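Xyloglucan-specific endo-beta-1,4-glucanase GH12 (Aspergillus niveus, PDB 4NPR) probably hydrolyses internal beta-1,4-glucosidic linkages of xyloglucan with retention of the anomeric configuration, as a jelly-roll enzyme of glycoside hydrolase family 12. Local coordinates at residues I159-Y172 with Y182-D196. Sequence-based numbering, arbitrary orientation.
Sequences IATPTVAGIKFNLY and YSFVAQSTTNSFSGD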
ATOM      1  N   ILE A 159      -9.396 -12.669  11.330  1.00 16.22           N
ATOM      2  CA  ILE A 159     -10.851 -12.703  11.654  1.00 16.04           C
ATOM      3  C   ILE A 159     -11.658 -13.409  10.570  1.00 16.23           C
ATOM      4  O   ILE A 159     -12.783 -13.795  10.796  1.00 18.04           O
ATOM      5  CB  ILE A 159     -11.455 -11.308  11.930  1.00 16.13           C
ATOM      6  CG1 ILE A 159     -11.187 -10.327  10.777  1.00 16.64           C
ATOM      7  CG2 ILE A 159     -10.851 -10.729  13.198  1.00 16.13           C
ATOM      8  CD1 ILE A 159     -11.875  -8.977  10.928  1.00 16.32           C
ATOM      9  N   ALA A 160     -11.081 -13.622   9.397  1.00 15.87           N
ATOM     10  CA  ALA A 160     -11.814 -14.233   8.298  1.00 14.40           C
ATOM     11  C   ALA A 160     -10.854 -14.523   7.159  1.00 13.89           C
ATOM     12  O   ALA A 160      -9.778 -13.976   7.095  1.00 12.97           O
ATOM     13  CB  ALA A 160     -12.926 -13.302   7.831  1.00 13.79           C
ATOM     14  N   THR A 161     -11.290 -15.355   6.235  1.00 14.19           N
ATOM     15  CA  THR A 161     -10.481 -15.739   5.099  1.00 14.69           C
ATOM     16  C   THR A 161     -11.265 -15.594   3.793  1.00 15.18           C
ATOM     17  O   THR A 161     -11.369 -16.526   3.022  1.00 17.23           O
ATOM     18  CB  THR A 161      -9.979 -17.191   5.298  1.00 14.64           C
ATOM     19  OG1 THR A 161     -11.099 -18.070   5.497  1.00 14.22           O
ATOM     20  CG2 THR A 161      -9.017 -17.290   6.548  1.00 14.16           C
ATOM     21  N   PRO A 162     -11.782 -14.391   3.513  1.00 15.67           N
ATOM     22  CA  PRO A 162     -12.597 -14.175   2.309  1.00 14.80           C
ATOM     23  C   PRO A 162     -11.824 -14.166   0.994  1.00 14.87           C
ATOM     24  O   PRO A 162     -10.634 -13.923   0.967  1.00 13.92           O
ATOM     25  CB  PRO A 162     -13.147 -12.786   2.544  1.00 14.37           C
ATOM     26  CG  PRO A 162     -11.973 -12.078   3.189  1.00 14.49           C
ATOM     27  CD  PRO A 162     -11.392 -13.098   4.130  1.00 14.94           C
ATOM     28  N   THR A 163     -12.542 -14.429  -0.092  1.00 16.13           N
ATOM     29  CA  THR A 163     -12.010 -14.363  -1.444  1.00 16.35           C
ATOM     30  C   THR A 163     -12.589 -13.062  -2.040  1.00 16.20           C
ATOM     31  O   THR A 163     -13.776 -12.874  -2.064  1.00 18.56           O
ATOM     32  CB  THR A 163     -12.451 -15.626  -2.251  1.00 16.79           C
ATOM     33  OG1 THR A 163     -11.745 -16.787  -1.781  1.00 16.42           O
ATOM     34  CG2 THR A 163     -12.201 -15.459  -3.739  1.00 16.52           C
ATOM     35  N   VAL A 164     -11.748 -12.161  -2.484  1.00 16.29           N
ATOM     36  CA  VAL A 164     -12.159 -10.872  -2.986  1.00 16.63           C
ATOM     37  C   VAL A 164     -11.297 -10.603  -4.200  1.00 17.69           C
ATOM     38  O   VAL A 164     -10.069 -10.875  -4.186  1.00 19.66           O
ATOM     39  CB  VAL A 164     -11.837  -9.747  -1.983  1.00 17.55           C
ATOM     40  CG1 VAL A 164     -12.342  -8.405  -2.504  1.00 17.50           C
ATOM     41  CG2 VAL A 164     -12.375 -10.082  -0.593  1.00 17.45           C
ATOM     42  N   ALA A 165     -11.939 -10.080  -5.238  1.00 17.10           N
ATOM     43  CA  ALA A 165     -11.321  -9.792  -6.536  1.00 17.10           C
ATOM     44  C   ALA A 165     -10.495 -10.969  -7.072  1.00 16.99           C
ATOM     45  O   ALA A 165      -9.412 -10.787  -7.635  1.00 16.86           O
ATOM     46  CB  ALA A 165     -10.517  -8.485  -6.466  1.00 17.75           C
ATOM     47  N   GLY A 166     -11.054 -12.171  -6.873  1.00 17.01           N
ATOM     48  CA  GLY A 166     -10.511 -13.445  -7.366  1.00 16.52           C
ATOM     49  C   GLY A 166      -9.380 -14.077  -6.555  1.00 17.13           C
ATOM     50  O   GLY A 166      -8.867 -15.092  -6.956  1.00 17.09           O
ATOM     51  N   ILE A 167      -8.989 -13.469  -5.429  1.00 17.63           N
ATOM     52  CA  ILE A 167      -7.817 -13.891  -4.645  1.00 16.87           C
ATOM     53  C   ILE A 167      -8.280 -14.219  -3.240  1.00 15.70           C
ATOM     54  O   ILE A 167      -9.064 -13.477  -2.671  1.00 14.04           O
ATOM     55  CB  ILE A 167      -6.804 -12.709  -4.494  1.00 17.89           C
ATOM     56  CG1 ILE A 167      -6.199 -12.312  -5.838  1.00 17.41           C
ATOM     57  CG2 ILE A 167      -5.697 -13.029  -3.489  1.00 18.47           C
ATOM     58  CD1 ILE A 167      -5.401 -11.032  -5.763  1.00 16.91           C
ATOM     59  N   LYS A 168      -7.766 -15.311  -2.682  1.00 16.24           N
ATOM     60  CA  LYS A 168      -8.048 -15.699  -1.295  1.00 16.70           C
ATOM     61  C   LYS A 168      -7.139 -14.933  -0.334  1.00 15.15           C
ATOM     62  O   LYS A 168      -5.932 -14.871  -0.507  1.00 14.93           O
ATOM     63  CB  LYS A 168      -7.870 -17.181  -1.105  1.00 19.03           C
ATOM     64  CG  LYS A 168      -8.749 -17.812   0.000  1.00 23.08           C
ATOM     65  CD  LYS A 168      -9.286 -19.192  -0.461  1.00 25.22           C
ATOM     66  CE  LYS A 168      -9.460 -20.207   0.689  1.00 28.04           C
ATOM     67  NZ  LYS A 168     -10.250 -19.675   1.838  1.00 27.85           N
ATOM     68  N   PHE A 169      -7.762 -14.321   0.656  1.00 13.70           N
ATOM     69  CA  PHE A 169      -7.105 -13.459   1.619  1.00 12.67           C
ATOM     70  C   PHE A 169      -7.245 -14.002   3.031  1.00 12.21           C
ATOM     71  O   PHE A 169      -8.280 -14.559   3.378  1.00 12.20           O
ATOM     72  CB  PHE A 169      -7.759 -12.081   1.545  1.00 12.30           C
ATOM     73  CG  PHE A 169      -7.320 -11.276   0.356  1.00 11.81           C
ATOM     74  CD1 PHE A 169      -6.068 -10.688   0.329  1.00 11.95           C
ATOM     75  CD2 PHE A 169      -8.128 -11.124  -0.717  1.00 11.72           C
ATOM     76  CE1 PHE A 169      -5.643  -9.970  -0.768  1.00 11.85           C
ATOM     77  CE2 PHE A 169      -7.712 -10.409  -1.803  1.00 11.85           C
ATOM     78  CZ  PHE A 169      -6.477  -9.819  -1.829  1.00 11.54           C
ATOM     79  N   ASN A 170      -6.201 -13.847   3.836  1.00 12.22           N
ATOM     80  CA  ASN A 170      -6.364 -13.810   5.273  1.00 12.04           C
ATOM     81  C   ASN A 170      -6.686 -12.355   5.656  1.00 12.25           C
ATOM     82  O   ASN A 170      -5.953 -11.450   5.290  1.00 13.19           O
ATOM     83  CB  ASN A 170      -5.101 -14.193   5.979  1.00 11.73           C
ATOM     84  CG  ASN A 170      -4.769 -15.656   5.850  1.00 11.90           C
ATOM     85  OD1 ASN A 170      -5.617 -16.518   5.735  1.00 11.71           O
ATOM     86  ND2 ASN A 170      -3.488 -15.933   5.875  1.00 12.43           N
ATOM     87  N   LEU A 171      -7.733 -12.139   6.439  1.00 12.06           N
ATOM     88  CA  LEU A 171      -8.124 -10.793   6.850  1.00 11.96           C
ATOM     89  C   LEU A 171      -7.796 -10.526   8.317  1.00 11.11           C
ATOM     90  O   LEU A 171      -8.201 -11.270   9.174  1.00 10.28           O
ATOM     91  CB  LEU A 171      -9.624 -10.567   6.623  1.00 12.66           C
ATOM     92  CG  LEU A 171     -10.118  -9.172   7.098  1.00 13.28           C
ATOM     93  CD1 LEU A 171      -9.314  -8.078   6.409  1.00 13.60           C
ATOM     94  CD2 LEU A 171     -11.612  -8.940   6.862  1.00 13.33           C
ATOM     95  N   TYR A 172      -7.148  -9.391   8.570  1.00 10.87           N
ATOM     96  CA  TYR A 172      -6.744  -8.958   9.876  1.00 10.79           C
ATOM     97  C   TYR A 172      -7.367  -7.631  10.247  1.00 10.90           C
ATOM     98  O   TYR A 172      -7.599  -6.781   9.394  1.00 10.74           O
ATOM     99  CB  TYR A 172      -5.229  -8.808   9.882  1.00 11.16           C
ATOM    100  CG  TYR A 172      -4.569 -10.101   9.571  1.00 11.33           C
ATOM    101  CD1 TYR A 172      -4.312 -11.010  10.577  1.00 11.35           C
ATOM    102  CD2 TYR A 172      -4.275 -10.439   8.282  1.00 11.52           C
ATOM    103  CE1 TYR A 172      -3.748 -12.236  10.316  1.00 12.10           C
ATOM    104  CE2 TYR A 172      -3.722 -11.661   7.982  1.00 12.26           C
ATOM    105  CZ  TYR A 172      -3.440 -12.573   8.998  1.00 12.76           C
ATOM    106  OH  TYR A 172      -2.882 -13.842   8.682  1.00 13.24           O
ATOM    107  N   TYR A 182      -7.955  -2.584   8.693  1.00 14.25           N
ATOM    108  CA  TYR A 182      -8.238  -3.868   8.072  1.00 14.15           C
ATOM    109  C   TYR A 182      -7.154  -4.173   7.065  1.00 13.59           C
ATOM    110  O   TYR A 182      -6.876  -3.348   6.217  1.00 12.61           O
ATOM    111  CB  TYR A 182      -9.530  -3.812   7.320  1.00 16.25           C
ATOM    112  CG  TYR A 182     -10.776  -3.801   8.197  1.00 18.41           C
ATOM    113  CD1 TYR A 182     -11.221  -4.975   8.835  1.00 19.86           C
ATOM    114  CD2 TYR A 182     -11.519  -2.649   8.359  1.00 20.01           C
ATOM    115  CE1 TYR A 182     -12.331  -4.967   9.663  1.00 20.38           C
ATOM    116  CE2 TYR A 182     -12.661  -2.644   9.152  1.00 21.72           C
ATOM    117  CZ  TYR A 182     -13.045  -3.796   9.809  1.00 20.86           C
ATOM    118  OH  TYR A 182     -14.153  -3.757  10.594  1.00 21.22           O
ATOM    119  N   SER A 183      -6.555  -5.374   7.160  1.00 12.91           N
ATOM    120  CA  SER A 183      -5.507  -5.813   6.244  1.00 11.74           C
ATOM    121  C   SER A 183      -5.844  -7.135   5.572  1.00 11.20           C
ATOM    122  O   SER A 183      -6.024  -8.140   6.241  1.00 10.24           O
ATOM    123  CB  SER A 183      -4.174  -5.953   6.969  1.00 11.45           C
ATOM    124  OG  SER A 183      -3.665  -4.692   7.316  1.00 11.02           O
ATOM    125  N   PHE A 184      -5.921  -7.096   4.234  1.00 10.73           N
ATOM    126  CA  PHE A 184      -6.191  -8.267   3.435  1.00 10.74           C
ATOM    127  C   PHE A 184      -4.828  -8.749   3.000  1.00 11.16           C
ATOM    128  O   PHE A 184      -4.106  -8.042   2.319  1.00 11.58           O
ATOM    129  CB  PHE A 184      -7.032  -7.916   2.207  1.00 10.35           C
ATOM    130  CG  PHE A 184      -8.428  -7.474   2.533  1.00  9.87           C
ATOM    131  CD1 PHE A 184      -8.675  -6.200   2.984  1.00  9.70           C
ATOM    132  CD2 PHE A 184      -9.500  -8.333   2.358  1.00  9.70           C
ATOM    133  CE1 PHE A 184      -9.957  -5.802   3.283  1.00  9.64           C
ATOM    134  CE2 PHE A 184     -10.785  -7.943   2.648  1.00  9.23           C
ATOM    135  CZ  PHE A 184     -11.007  -6.676   3.113  1.00  9.60           C
ATOM    136  N   VAL A 185      -4.460  -9.939   3.416  1.00 11.37           N
ATOM    137  CA  VAL A 185      -3.151 -10.457   3.117  1.00 11.80           C
ATOM    138  C   VAL A 185      -3.311 -11.689   2.247  1.00 12.68           C
ATOM    139  O   VAL A 185      -3.881 -12.721   2.696  1.00 12.31           O
ATOM    140  CB  VAL A 185      -2.412 -10.848   4.398  1.00 11.87           C
ATOM    141  CG1 VAL A 185      -1.050 -11.448   4.031  1.00 12.07           C
ATOM    142  CG2 VAL A 185      -2.265  -9.638   5.338  1.00 11.44           C
ATOM    143  N   ALA A 186      -2.847 -11.584   1.002  1.00 13.11           N
ATOM    144  CA  ALA A 186      -3.063 -12.667   0.055  1.00 14.15           C
ATOM    145  C   ALA A 186      -2.326 -13.924   0.510  1.00 14.64           C
ATOM    146  O   ALA A 186      -1.191 -13.846   0.982  1.00 16.25           O
ATOM    147  CB  ALA A 186      -2.626 -12.262  -1.327  1.00 14.23           C
ATOM    148  N   GLN A 187      -2.994 -15.064   0.420  1.00 14.28           N
ATOM    149  CA  GLN A 187      -2.408 -16.355   0.808  1.00 14.83           C
ATOM    150  C   GLN A 187      -1.230 -16.820  -0.084  1.00 15.11           C
ATOM    151  O   GLN A 187      -0.358 -17.528   0.396  1.00 14.73           O
ATOM    152  CB  GLN A 187      -3.508 -17.431   0.843  1.00 14.72           C
ATOM    153  CG  GLN A 187      -4.538 -17.115   1.898  1.00 15.61           C
ATOM    154  CD  GLN A 187      -5.544 -18.224   2.190  1.00 16.33           C
ATOM    155  OE1 GLN A 187      -5.872 -19.087   1.359  1.00 16.84           O
ATOM    156  NE2 GLN A 187      -6.079 -18.163   3.391  1.00 17.28           N
ATOM    157  N   SER A 188      -1.241 -16.459  -1.370  1.00 15.48           N
ATOM    158  CA  SER A 188      -0.091 -16.639  -2.254  1.00 16.24           C
ATOM    159  C   SER A 188       0.458 -15.299  -2.631  1.00 15.90           C
ATOM    160  O   SER A 188      -0.286 -14.376  -2.912  1.00 16.05           O
ATOM    161  CB  SER A 188      -0.460 -17.361  -3.551  1.00 17.52           C
ATOM    162  OG  SER A 188      -1.041 -18.630  -3.276  1.00 20.31           O
ATOM    163  N   THR A 189       1.773 -15.193  -2.665  1.00 15.81           N
ATOM    164  CA  THR A 189       2.414 -14.038  -3.240  1.00 15.79           C
ATOM    165  C   THR A 189       1.966 -13.858  -4.674  1.00 16.66           C
ATOM    166  O   THR A 189       2.051 -14.787  -5.452  1.00 17.18           O
ATOM    167  CB  THR A 189       3.899 -14.258  -3.265  1.00 15.74           C
ATOM    168  OG1 THR A 189       4.317 -14.413  -1.902  1.00 15.84           O
ATOM    169  CG2 THR A 189       4.610 -13.099  -4.007  1.00 15.67           C
ATOM    170  N   THR A 190       1.602 -12.621  -5.019  1.00 17.00           N
ATOM    171  CA  THR A 190       0.906 -12.288  -6.234  1.00 15.89           C
ATOM    172  C   THR A 190       1.505 -11.038  -6.871  1.00 15.44           C
ATOM    173  O   THR A 190       1.125  -9.907  -6.548  1.00 15.16           O
ATOM    174  CB  THR A 190      -0.550 -12.028  -5.894  1.00 16.68           C
ATOM    175  OG1 THR A 190      -1.091 -13.208  -5.247  1.00 18.39           O
ATOM    176  CG2 THR A 190      -1.336 -11.700  -7.137  1.00 16.46           C
ATOM    177  N   ASN A 191       2.461 -11.237  -7.787  1.00 14.12           N
ATOM    178  CA  ASN A 191       3.130 -10.124  -8.401  1.00 13.24           C
ATOM    179  C   ASN A 191       2.427  -9.519  -9.592  1.00 12.18           C
ATOM    180  O   ASN A 191       2.838  -8.496 -10.046  1.00 11.69           O
ATOM    181  CB  ASN A 191       4.567 -10.480  -8.742  1.00 13.89           C
ATOM    182  CG  ASN A 191       4.698 -11.134 -10.094  1.00 13.64           C
ATOM    183  OD1 ASN A 191       3.816 -11.057 -10.947  1.00 14.03           O
ATOM    184  ND2 ASN A 191       5.815 -11.736 -10.309  1.00 13.33           N
ATOM    185  N   SER A 192       1.364 -10.132 -10.082  1.00 11.98           N
ATOM    186  CA  SER A 192       0.564  -9.551 -11.192  1.00 11.89           C
ATOM    187  C   SER A 192      -0.877  -9.501 -10.763  1.00 11.93           C
ATOM    188  O   SER A 192      -1.372 -10.505 -10.247  1.00 11.95           O
ATOM    189  CB  SER A 192       0.636 -10.434 -12.452  1.00 11.56           C
ATOM    190  OG  SER A 192       1.952 -10.423 -12.966  1.00 11.94           O
ATOM    191  N   PHE A 193      -1.543  -8.367 -10.988  1.00 11.75           N
ATOM    192  CA  PHE A 193      -2.924  -8.157 -10.547  1.00 11.87           C
ATOM    193  C   PHE A 193      -3.658  -7.136 -11.395  1.00 11.19           C
ATOM    194  O   PHE A 193      -3.125  -6.100 -11.701  1.00 10.96           O
ATOM    195  CB  PHE A 193      -2.954  -7.644  -9.087  1.00 12.51           C
ATOM    196  CG  PHE A 193      -4.348  -7.248  -8.585  1.00 12.48           C
ATOM    197  CD1 PHE A 193      -5.286  -8.216  -8.252  1.00 12.78           C
ATOM    198  CD2 PHE A 193      -4.701  -5.917  -8.440  1.00 12.58           C
ATOM    199  CE1 PHE A 193      -6.561  -7.863  -7.813  1.00 13.26           C
ATOM    200  CE2 PHE A 193      -5.960  -5.552  -8.010  1.00 12.69           C
ATOM    201  CZ  PHE A 193      -6.897  -6.519  -7.695  1.00 13.05           C
ATOM    202  N   SER A 194      -4.910  -7.430 -11.714  1.00 11.22           N
ATOM    203  CA  SER A 194      -5.824  -6.477 -12.349  1.00 11.40           C
ATOM    204  C   SER A 194      -7.246  -6.672 -11.792  1.00 11.54           C
ATOM    205  O   SER A 194      -7.813  -7.764 -11.842  1.00 11.25           O
ATOM    206  CB  SER A 194      -5.799  -6.615 -13.882  1.00 11.31           C
ATOM    207  OG  SER A 194      -6.582  -5.617 -14.518  1.00 11.66           O
ATOM    208  N   GLY A 195      -7.808  -5.616 -11.210  1.00 12.43           N
ATOM    209  CA  GLY A 195      -9.135  -5.735 -10.599  1.00 12.82           C
ATOM    210  C   GLY A 195      -9.784  -4.479 -10.082  1.00 13.18           C
ATOM    211  O   GLY A 195      -9.169  -3.429  -9.999  1.00 12.34           O
ATOM    212  N   ASP A 196     -11.056  -4.621  -9.733  1.00 14.71           N
ATOM    213  CA  ASP A 196     -11.821  -3.525  -9.168  1.00 16.85           C
ATOM    214  C   ASP A 196     -11.579  -3.448  -7.651  1.00 17.52           C
ATOM    215  O   ASP A 196     -12.055  -4.297  -6.900  1.00 18.61           O
ATOM    216  CB  ASP A 196     -13.326  -3.651  -9.502  1.00 17.24           C
ATOM    217  CG  ASP A 196     -14.098  -2.402  -9.120  1.00 18.49           C
ATOM    218  OD1 ASP A 196     -13.460  -1.535  -8.514  1.00 20.17           O
ATOM    219  OD2 ASP A 196     -15.304  -2.232  -9.420  1.00 19.76           O
TER
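F169 and F184 meet edge-to-face on the face of an antiparallel beta hairpin that packs against helix 198-207; strands 167-176 and 179-186 form it near one margin of the larger sheet of the beta-jelly roll. Paired backbone bonds hold the ladder: N170 N to V185 O and V185 N to N170 O, then the same exchange between Y172 and S183. Q187 N adds a nearly straight bond (175°) to K168 O just as the second strand ends.

F169, L171 and F184, whose rings and methyls offer purely apolar surface, are buried on one face, and the smaller A186 lies at its partly exposed end. The edge of the F184 ring points at the face of F169, planes 86° apart, while F184 CB lies over that same ring. L171 carries CG anti to its own backbone N (chi1 178°), which brings CD1 over the centre of the F184 ring, 3.8 Å from its centroid. The small methyl of A186 touches both F169 CE1 and I167 CG2, CB lying 3.8 Å from each. The face carrying N170, Y172, S183 and V185 is mixed: Y172 CE2 packs on V185 CG2 at 3.6 Å, and at its end the loop residue Q187, whose amide supplies an N-H, donates through NE2 to N170 OD1 at 2.9 Å, arriving well above the N170 carbonyl plane but in the plane of its own amide.

Farther on, I167 CD1 lies 3.8 Å from F193 CD1, linking the hairpin to edge strand 192-196 of the smaller sheet. Strand 137-146 runs parallel to 179-186 and bonds its other edge, strand 163-164 flanks 167-176, and F200 of helix 198-207 packs against both F169 and F184.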